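Local structure of Alr3699 protein (Nostoc sp., 4XSO) at residues Y187-R198 against R273-D284; K308-G316 against V322-P333. The protein belongs to the GT-B class of glycosyltransferases, built from two Rossmann-like domains. One frame throughout, in Å; residues are numbered along the deposited sequence.

Contact 1: residues Y187-R198 against R273-D284; sequences YKTSPSDISKLR and RADIPQLMAACD
In the C-terminal Rossmann-like domain of this GT-B protein, helix 191-198 and helix 276-282 pack almost at a right angle, their axes 8.9 Å apart at closest and crossing at -81°, and alanines line the crossing. The methyl of Ala281 is shared by the loop before helix 191-198 and by that helix: Thr189 CB and Ile194 CG1 each lie 3.7 Å from Ala281 CB. One turn further on, Leu197 has CG anti to its backbone nitrogen (chi1 -178°), which carries CD2 over the helix backbone to 3.5 Å from Gln278 O, with Leu279 CD2 and Ala282 CB also close. Its other methyl, CD1, passes the guanidinium of Arg273, which grips Asp275 side-on through NE and NH2.

Arg198 ties Ala282, in the last turn of helix 276-282, to Asp284, just before strand 285-287 of the Rossmann sheet. Bent at chi3, its chain lays CG against Ala282 CB and sends NH1 to two acceptors, Ala282 O at 3.0 Å in the guanidinium plane and Asp284 OD2 at 2.8 Å in a salt bridge whose two planes stand 83° apart. Asp284 OD2 also accepts from Val208 N, while Arg198 NH2 reaches Ala204 O and Asn206 O.

Towards the other end, the Tyr187 ring lies obliquely against the proline, CE1 being 4.0 Å from Pro277 CG, and its hydroxyl bonds to Glu302 of helix 298-305. A water donates to Tyr187 O and Pro277 O and also bonds Thr189 OG1, so that it links the two backbones and the Thr189 hydroxyl.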
loop_
_atom_site.group_PDB
_atom_site.type_symbol
_atom_site.label_atom_id
_atom_site.label_comp_id
_atom_site.label_asym_id
_atom_site.label_seq_id
_atom_site.Cartn_x
_atom_site.Cartn_y
_atom_site.Cartn_z
ATOM N N TYR A 187 -7.232 30.610 29.424
ATOM C CA TYR A 187 -6.054 31.441 29.340
ATOM C C TYR A 187 -6.230 32.700 30.197
ATOM O O TYR A 187 -5.443 33.634 30.130
ATOM C CB TYR A 187 -5.702 31.718 27.870
ATOM C CG TYR A 187 -5.290 30.444 27.191
ATOM C CD1 TYR A 187 -3.977 29.988 27.241
ATOM C CD2 TYR A 187 -6.245 29.635 26.512
ATOM C CE1 TYR A 187 -3.607 28.776 26.648
ATOM C CE2 TYR A 187 -5.870 28.443 25.903
ATOM C CZ TYR A 187 -4.544 28.013 25.963
ATOM O OH TYR A 187 -4.195 26.795 25.396
ATOM N N LYS A 188 -7.273 32.694 31.019
ATOM C CA LYS A 188 -7.544 33.813 31.913
ATOM C C LYS A 188 -7.002 33.447 33.316
ATOM O O LYS A 188 -7.275 32.356 33.829
ATOM C CB LYS A 188 -9.046 34.071 31.978
ATOM C CG LYS A 188 -9.591 34.495 30.630
ATOM C CD LYS A 188 -11.094 34.507 30.607
ATOM C CE LYS A 188 -11.595 35.649 29.733
ATOM N NZ LYS A 188 -11.028 35.562 28.387
ATOM N N THR A 189 -6.218 34.342 33.884
ATOM C CA THR A 189 -5.648 34.212 35.230
ATOM C C THR A 189 -5.886 35.505 36.049
ATOM O O THR A 189 -5.719 36.586 35.534
ATOM C CB THR A 189 -4.123 33.911 35.144
ATOM O OG1 THR A 189 -3.917 32.778 34.322
ATOM C CG2 THR A 189 -3.531 33.610 36.535
ATOM N N SER A 190 -6.314 35.376 37.313
ATOM C CA SER A 190 -6.577 36.545 38.164
ATOM C C SER A 190 -5.277 37.245 38.512
ATOM O O SER A 190 -4.249 36.563 38.684
ATOM C CB SER A 190 -7.200 36.163 39.503
ATOM O OG SER A 190 -6.417 35.159 40.179
ATOM N N PRO A 191 -5.356 38.546 38.719
ATOM C CA PRO A 191 -4.246 39.360 39.252
ATOM C C PRO A 191 -3.644 38.837 40.538
ATOM O O PRO A 191 -2.429 38.920 40.726
ATOM C CB PRO A 191 -4.904 40.703 39.480
ATOM C CG PRO A 191 -5.873 40.785 38.310
ATOM C CD PRO A 191 -6.457 39.413 38.215
ATOM N N SER A 192 -4.463 38.256 41.405
ATOM C CA SER A 192 -3.918 37.739 42.650
ATOM C C SER A 192 -3.179 36.392 42.512
ATOM O O SER A 192 -2.260 36.129 43.269
ATOM C CB SER A 192 -5.016 37.699 43.730
ATOM O OG SER A 192 -6.061 36.852 43.307
ATOM N N ASP A 193 -3.558 35.530 41.569
ATOM C CA ASP A 193 -2.741 34.358 41.234
ATOM C C ASP A 193 -1.404 34.797 40.573
ATOM O O ASP A 193 -0.379 34.226 40.867
ATOM C CB ASP A 193 -3.467 33.385 40.273
ATOM C CG ASP A 193 -4.546 32.549 40.975
ATOM O OD1 ASP A 193 -4.569 32.540 42.222
ATOM O OD2 ASP A 193 -5.385 31.905 40.297
ATOM N N ILE A 194 -1.457 35.799 39.698
ATOM C CA ILE A 194 -0.284 36.333 39.041
ATOM C C ILE A 194 0.706 36.796 40.106
ATOM O O ILE A 194 1.813 36.316 40.157
ATOM C CB ILE A 194 -0.608 37.490 38.070
ATOM C CG1 ILE A 194 -1.382 36.975 36.849
ATOM C CG2 ILE A 194 0.668 38.199 37.588
ATOM C CD1 ILE A 194 -1.981 38.086 35.982
ATOM N N SER A 195 0.257 37.670 40.997
ATOM C CA SER A 195 1.136 38.249 42.033
ATOM C C SER A 195 1.742 37.175 42.902
ATOM O O SER A 195 2.934 37.210 43.184
ATOM C CB SER A 195 0.382 39.288 42.876
ATOM O OG SER A 195 1.280 39.822 43.851
ATOM N N LYS A 196 0.960 36.166 43.281
ATOM C CA LYS A 196 1.526 35.098 44.085
ATOM C C LYS A 196 2.584 34.294 43.387
ATOM O O LYS A 196 3.619 33.871 43.976
ATOM C CB LYS A 196 0.411 34.157 44.592
ATOM C CG LYS A 196 -0.336 34.752 45.796
ATOM C CD LYS A 196 0.622 35.455 46.802
ATOM C CE LYS A 196 0.105 35.557 48.237
ATOM N NZ LYS A 196 0.398 34.330 49.048
ATOM N N LEU A 197 2.276 33.966 42.154
ATOM C CA LEU A 197 3.187 33.179 41.373
ATOM C C LEU A 197 4.524 33.924 41.150
ATOM O O LEU A 197 5.591 33.299 41.286
ATOM C CB LEU A 197 2.517 32.744 40.043
ATOM C CG LEU A 197 3.352 31.864 39.113
ATOM C CD1 LEU A 197 3.809 30.572 39.773
ATOM C CD2 LEU A 197 2.542 31.522 37.878
ATOM N N ARG A 198 4.460 35.211 40.775
ATOM C CA ARG A 198 5.692 35.989 40.648
ATOM C C ARG A 198 6.508 35.989 42.013
ATOM O O ARG A 198 7.717 35.890 42.026
ATOM C CB ARG A 198 5.369 37.389 40.164
ATOM C CG ARG A 198 4.934 37.435 38.714
ATOM C CD ARG A 198 4.312 38.768 38.365
ATOM N NE ARG A 198 5.223 39.883 38.570
ATOM C CZ ARG A 198 6.120 40.327 37.709
ATOM N NH1 ARG A 198 6.265 39.766 36.514
ATOM N NH2 ARG A 198 6.851 41.371 38.030
ATOM N N ARG A 273 6.518 22.437 32.894
ATOM C CA ARG A 273 5.410 22.882 33.692
ATOM C C ARG A 273 4.109 22.612 32.969
ATOM O O ARG A 273 3.995 22.801 31.756
ATOM C CB ARG A 273 5.544 24.361 34.000
ATOM C CG ARG A 273 6.792 24.729 34.783
ATOM C CD ARG A 273 6.614 24.382 36.228
ATOM N NE ARG A 273 5.579 25.263 36.826
ATOM C CZ ARG A 273 5.770 26.098 37.805
ATOM N NH1 ARG A 273 6.948 26.156 38.397
ATOM N NH2 ARG A 273 4.746 26.827 38.253
ATOM N N ALA A 274 3.132 22.176 33.743
ATOM C CA ALA A 274 1.740 21.986 33.253
ATOM C C ALA A 274 0.919 23.284 33.266
ATOM O O ALA A 274 0.011 23.440 32.436
ATOM C CB ALA A 274 1.043 20.913 34.079
ATOM N N ASP A 275 1.283 24.243 34.114
ATOM C CA ASP A 275 0.518 25.506 34.265
ATOM C C ASP A 275 1.045 26.678 33.340
ATOM O O ASP A 275 1.442 27.782 33.791
ATOM C CB ASP A 275 0.528 25.941 35.701
ATOM C CG ASP A 275 1.976 26.050 36.262
ATOM O OD1 ASP A 275 2.753 25.137 35.998
ATOM O OD2 ASP A 275 2.330 27.047 36.901
ATOM N N ILE A 276 1.007 26.418 32.051
ATOM C CA ILE A 276 1.552 27.321 31.088
ATOM C C ILE A 276 0.817 28.626 31.011
ATOM O O ILE A 276 1.437 29.659 30.971
ATOM C CB ILE A 276 1.686 26.675 29.702
ATOM C CG1 ILE A 276 2.615 25.447 29.754
ATOM C CG2 ILE A 276 2.253 27.720 28.741
ATOM C CD1 ILE A 276 4.085 25.715 30.055
ATOM N N PRO A 277 -0.525 28.592 31.031
ATOM C CA PRO A 277 -1.252 29.844 31.013
ATOM C C PRO A 277 -0.962 30.735 32.193
ATOM O O PRO A 277 -0.877 31.963 32.074
ATOM C CB PRO A 277 -2.740 29.374 31.036
ATOM C CG PRO A 277 -2.683 27.986 30.415
ATOM C CD PRO A 277 -1.447 27.421 30.994
ATOM N N GLN A 278 -0.847 30.132 33.359
ATOM C CA GLN A 278 -0.556 30.883 34.556
ATOM C C GLN A 278 0.859 31.505 34.546
ATOM O O GLN A 278 1.055 32.663 34.916
ATOM C CB GLN A 278 -0.679 29.960 35.785
ATOM C CG GLN A 278 -2.113 29.483 36.099
ATOM C CD GLN A 278 -2.684 28.580 35.030
ATOM O OE1 GLN A 278 -1.974 27.716 34.435
ATOM N NE2 GLN A 278 -3.995 28.721 34.788
ATOM N N LEU A 279 1.840 30.681 34.188
ATOM C CA LEU A 279 3.202 31.168 33.983
ATOM C C LEU A 279 3.243 32.295 33.010
ATOM O O LEU A 279 3.873 33.276 33.287
ATOM C CB LEU A 279 4.109 30.028 33.526
ATOM C CG LEU A 279 4.416 29.103 34.689
ATOM C CD1 LEU A 279 4.974 27.791 34.138
ATOM C CD2 LEU A 279 5.401 29.708 35.694
ATOM N N MET A 280 2.563 32.144 31.860
ATOM C CA MET A 280 2.481 33.227 30.839
ATOM C C MET A 280 1.939 34.542 31.457
ATOM O O MET A 280 2.458 35.648 31.291
ATOM C CB MET A 280 1.598 32.760 29.694
ATOM C CG MET A 280 2.189 31.681 28.757
ATOM S SD MET A 280 1.202 31.362 27.280
ATOM C CE MET A 280 2.454 30.334 26.476
ATOM N N ALA A 281 0.855 34.401 32.200
ATOM C CA ALA A 281 0.253 35.515 32.875
ATOM C C ALA A 281 1.235 36.193 33.793
ATOM O O ALA A 281 1.218 37.420 33.910
ATOM C CB ALA A 281 -0.988 35.090 33.656
ATOM N N ALA A 282 2.116 35.434 34.423
ATOM C CA ALA A 282 3.074 36.059 35.277
ATOM C C ALA A 282 4.258 36.714 34.570
ATOM O O ALA A 282 5.012 37.378 35.205
ATOM C CB ALA A 282 3.549 35.086 36.287
ATOM N N CYS A 283 4.414 36.520 33.271
ATOM C CA CYS A 283 5.477 37.203 32.503
ATOM C C CYS A 283 5.020 38.623 32.222
ATOM O O CYS A 283 3.830 38.971 32.416
ATOM C CB CYS A 283 5.698 36.465 31.206
ATOM S SG CYS A 283 6.450 34.865 31.535
ATOM N N ASP A 284 5.964 39.450 31.808
ATOM C CA ASP A 284 5.682 40.782 31.317
ATOM C C ASP A 284 5.772 40.760 29.804
ATOM O O ASP A 284 5.185 41.571 29.171
ATOM C CB ASP A 284 6.656 41.764 31.963
ATOM C CG ASP A 284 6.514 41.788 33.503
ATOM O OD1 ASP A 284 5.494 42.394 33.892
ATOM O OD2 ASP A 284 7.329 41.168 34.299
HETATM O O HOH W 1 -3.245 33.273 31.823
#

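Contact 2: residues K308-G316 against V322-P333; sequences KPVVAAKAG and VEHGVNGFLTTP
Strands 310-313 and 329-331 run parallel, their axes 4.6 Å apart, in a register that pairs Val311 with Phe329, Ala312 with Leu330 and Ala313 with Thr331. Four backbone bonds alternate between them: Phe329 N to Val310 O (2.8 Å), Ala312 N to Phe329 O, Thr331 N to Ala312 O, and Lys314 N to Thr331 O (2.7 Å). CA-H...O contacts from Val311, Leu330 and Ala313 fill in between. Thr331 OG1 adds a weak bond to Ala312 O, the hydroxyl sitting between the backbone nitrogen and the carbonyl carbon (chi1 59°).

On one face of the sheet, Val311 CG2 meets Thr331 CG2 obliquely at 3.9 Å and also nears Phe329 CB; helix 336-348 packs over Val311, Phe329 and Thr331. The other face carries Ala312 and Leu330, whose CB and CD2 respectively come within 4.0 Å, and helix 298-305 covers Ala312. The pair is the closing beta-alpha-beta unit of the Rossmann-like domain: a right-handed crossover through the short helix 318-321 leads to strand 329-331, the outermost of the sheet within this chain. Leu330 N, on the side of that strand turned from 310-313, donates instead to His324 ND1, in the plane of the imidazole, at 3.0 Å.

At the start of strand 310-313, Val310 CG1 lies 4.0 Å from Asn327 O and loosely faces Val322 CG2, while a water donates to Lys308 O and Asn327 O. Where the strands end, the Pro333 ring lies against two methyls, its CB 4.0 Å from Ala313 CB and its CG near Ala315 CB.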
loop_
_atom_site.group_PDB
_atom_site.type_symbol
_atom_site.label_atom_id
_atom_site.label_comp_id
_atom_site.label_asym_id
_atom_site.label_seq_id
_atom_site.Cartn_x
_atom_site.Cartn_y
_atom_site.Cartn_z
ATOM N N LYS A 308 -1.078 38.847 26.822
ATOM C CA LYS A 308 0.307 39.284 27.060
ATOM C C LYS A 308 0.955 39.866 25.815
ATOM O O LYS A 308 0.632 39.497 24.689
ATOM C CB LYS A 308 1.147 38.096 27.524
ATOM C CG LYS A 308 0.772 37.631 28.934
ATOM C CD LYS A 308 0.987 38.863 29.821
ATOM C CE LYS A 308 1.051 38.601 31.261
ATOM N NZ LYS A 308 1.197 39.908 31.910
ATOM N N PRO A 309 1.868 40.799 26.011
ATOM C CA PRO A 309 2.658 41.199 24.853
ATOM C C PRO A 309 3.451 39.974 24.404
ATOM O O PRO A 309 3.953 39.208 25.261
ATOM C CB PRO A 309 3.644 42.191 25.445
ATOM C CG PRO A 309 3.065 42.637 26.744
ATOM C CD PRO A 309 2.392 41.416 27.259
ATOM N N VAL A 310 3.552 39.780 23.108
ATOM C CA VAL A 310 4.271 38.684 22.561
ATOM C C VAL A 310 5.210 39.168 21.458
ATOM O O VAL A 310 4.830 40.000 20.605
ATOM C CB VAL A 310 3.339 37.581 22.065
ATOM C CG1 VAL A 310 2.526 38.035 20.846
ATOM C CG2 VAL A 310 4.130 36.341 21.705
ATOM N N VAL A 311 6.420 38.623 21.443
ATOM C CA VAL A 311 7.387 38.906 20.413
ATOM C C VAL A 311 7.674 37.582 19.792
ATOM O O VAL A 311 7.849 36.627 20.494
ATOM C CB VAL A 311 8.714 39.582 20.966
ATOM C CG1 VAL A 311 9.362 38.830 22.062
ATOM C CG2 VAL A 311 9.726 39.779 19.821
ATOM N N ALA A 312 7.663 37.515 18.471
ATOM C CA ALA A 312 7.934 36.303 17.732
ATOM C C ALA A 312 8.915 36.472 16.608
ATOM O O ALA A 312 9.149 37.566 16.107
ATOM C CB ALA A 312 6.645 35.733 17.147
ATOM N N ALA A 313 9.427 35.345 16.155
ATOM C CA ALA A 313 10.390 35.364 15.058
ATOM C C ALA A 313 9.576 35.453 13.777
ATOM O O ALA A 313 8.561 34.768 13.652
ATOM C CB ALA A 313 11.277 34.111 15.109
ATOM N N LYS A 314 9.943 36.374 12.885
ATOM C CA LYS A 314 9.229 36.629 11.649
ATOM C C LYS A 314 9.539 35.589 10.563
ATOM O O LYS A 314 10.366 35.829 9.651
ATOM C CB LYS A 314 9.552 38.023 11.154
ATOM C CG LYS A 314 8.625 38.508 10.075
ATOM C CD LYS A 314 8.958 39.901 9.539
ATOM C CE LYS A 314 8.231 40.135 8.208
ATOM N NZ LYS A 314 7.531 41.449 8.159
ATOM N N ALA A 315 8.869 34.446 10.689
ATOM C CA ALA A 315 8.946 33.309 9.772
ATOM C C ALA A 315 7.719 32.368 9.927
ATOM O O ALA A 315 7.052 32.335 10.999
ATOM C CB ALA A 315 10.230 32.530 10.012
ATOM N N GLY A 316 7.404 31.646 8.842
ATOM C CA GLY A 316 6.333 30.667 8.844
ATOM C C GLY A 316 5.023 31.215 9.337
ATOM O O GLY A 316 4.668 32.299 9.005
ATOM N N VAL A 322 0.497 37.579 13.940
ATOM C CA VAL A 322 0.832 38.832 14.634
ATOM C C VAL A 322 0.886 39.935 13.643
ATOM O O VAL A 322 1.519 39.757 12.647
ATOM C CB VAL A 322 2.238 38.792 15.311
ATOM C CG1 VAL A 322 2.608 40.166 15.834
ATOM C CG2 VAL A 322 2.353 37.768 16.436
ATOM N N GLU A 323 0.238 41.074 13.902
ATOM C CA GLU A 323 0.553 42.296 13.116
ATOM C C GLU A 323 1.371 43.174 14.018
ATOM O O GLU A 323 0.925 43.511 15.130
ATOM C CB GLU A 323 -0.664 43.069 12.625
ATOM C CG GLU A 323 -1.244 42.568 11.325
ATOM C CD GLU A 323 -0.493 43.086 10.105
ATOM O OE1 GLU A 323 0.415 43.968 10.235
ATOM O OE2 GLU A 323 -0.829 42.593 9.007
ATOM N N HIS A 324 2.568 43.479 13.529
ATOM C CA HIS A 324 3.656 44.155 14.268
ATOM C C HIS A 324 3.213 45.517 14.711
ATOM O O HIS A 324 2.731 46.302 13.914
ATOM C CB HIS A 324 4.915 44.315 13.341
ATOM C CG HIS A 324 6.086 44.962 14.017
ATOM N ND1 HIS A 324 6.961 44.253 14.809
ATOM C CD2 HIS A 324 6.501 46.256 14.078
ATOM C CE1 HIS A 324 7.894 45.061 15.293
ATOM N NE2 HIS A 324 7.635 46.287 14.869
ATOM N N GLY A 325 3.432 45.776 15.989
ATOM C CA GLY A 325 2.978 46.900 16.736
ATOM C C GLY A 325 1.447 46.927 17.048
ATOM O O GLY A 325 0.999 47.822 17.703
ATOM N N VAL A 326 0.656 46.018 16.514
ATOM C CA VAL A 326 -0.799 46.001 16.780
ATOM C C VAL A 326 -1.178 45.064 17.889
ATOM O O VAL A 326 -1.823 45.486 18.903
ATOM C CB VAL A 326 -1.580 45.712 15.514
ATOM C CG1 VAL A 326 -3.123 45.782 15.732
ATOM C CG2 VAL A 326 -1.162 46.656 14.446
ATOM N N ASN A 327 -0.799 43.805 17.731
ATOM C CA ASN A 327 -1.208 42.745 18.709
ATOM C C ASN A 327 -0.035 41.861 19.072
ATOM O O ASN A 327 -0.175 40.771 19.580
ATOM C CB ASN A 327 -2.360 41.957 18.126
ATOM C CG ASN A 327 -2.086 41.553 16.682
ATOM O OD1 ASN A 327 -0.948 41.189 16.318
ATOM N ND2 ASN A 327 -3.089 41.759 15.823
ATOM N N GLY A 328 1.148 42.366 18.794
ATOM C CA GLY A 328 2.407 41.717 19.113
ATOM C C GLY A 328 3.573 42.369 18.333
ATOM O O GLY A 328 3.404 43.378 17.676
ATOM N N PHE A 329 4.722 41.734 18.373
ATOM C CA PHE A 329 5.934 42.200 17.696
ATOM C C PHE A 329 6.553 41.062 16.952
ATOM O O PHE A 329 6.477 39.888 17.373
ATOM C CB PHE A 329 6.949 42.737 18.668
ATOM C CG PHE A 329 6.411 43.818 19.565
ATOM C CD1 PHE A 329 6.367 45.112 19.157
ATOM C CD2 PHE A 329 5.929 43.491 20.825
ATOM C CE1 PHE A 329 5.892 46.112 19.972
ATOM C CE2 PHE A 329 5.410 44.462 21.633
ATOM C CZ PHE A 329 5.406 45.768 21.218
ATOM N N LEU A 330 7.209 41.417 15.857
ATOM C CA LEU A 330 7.837 40.428 15.003
ATOM C C LEU A 330 9.251 40.898 14.797
ATOM O O LEU A 330 9.447 42.046 14.543
ATOM C CB LEU A 330 7.174 40.302 13.652
ATOM C CG LEU A 330 5.755 39.760 13.657
ATOM C CD1 LEU A 330 5.169 39.883 12.247
ATOM C CD2 LEU A 330 5.768 38.340 14.175
ATOM N N THR A 331 10.210 39.999 14.899
ATOM C CA THR A 331 11.619 40.316 14.651
ATOM C C THR A 331 12.279 39.265 13.779
ATOM O O THR A 331 11.873 38.105 13.752
ATOM C CB THR A 331 12.391 40.326 15.975
ATOM O OG1 THR A 331 12.254 39.041 16.587
ATOM C CG2 THR A 331 11.834 41.362 16.894
ATOM N N THR A 332 13.358 39.667 13.111
ATOM C CA THR A 332 14.061 38.788 12.207
ATOM C C THR A 332 14.608 37.582 12.906
ATOM O O THR A 332 15.334 37.728 13.837
ATOM C CB THR A 332 15.264 39.531 11.641
ATOM O OG1 THR A 332 14.811 40.762 11.049
ATOM C CG2 THR A 332 15.994 38.662 10.638
ATOM N N PRO A 333 14.311 36.359 12.437
ATOM C CA PRO A 333 14.829 35.253 13.231
ATOM C C PRO A 333 16.354 35.234 13.332
ATOM O O PRO A 333 17.040 35.580 12.382
ATOM C CB PRO A 333 14.313 33.995 12.520
ATOM C CG PRO A 333 13.267 34.451 11.603
ATOM C CD PRO A 333 13.482 35.900 11.311
HETATM O O HOH W 2 0.966 40.906 22.255
#

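Overall arrangement
Both contacts belong to the C-terminal Rossmann-like domain and follow in series along the chain, contact 1 closing before contact 2 opens. Their centres are about 21 Å apart. Contact 1 joins two helices beside the six-stranded parallel sheet, whereas contact 2 pairs two of its strands, ending at the edge strand 329-331. Strand 285-287, which follows helix 276-282, neighbours strand 310-313 and so connects them. They also meet directly: Lys308 NZ bonds Cys283 O, and Pro309 packs against the backbone of Asp284. Helix 298-305 touches both, receiving Tyr187 and Met280 from contact 1 and Val310 and Ala312 from contact 2, so the helix pair and the edge strands belong to one continuously packed domain.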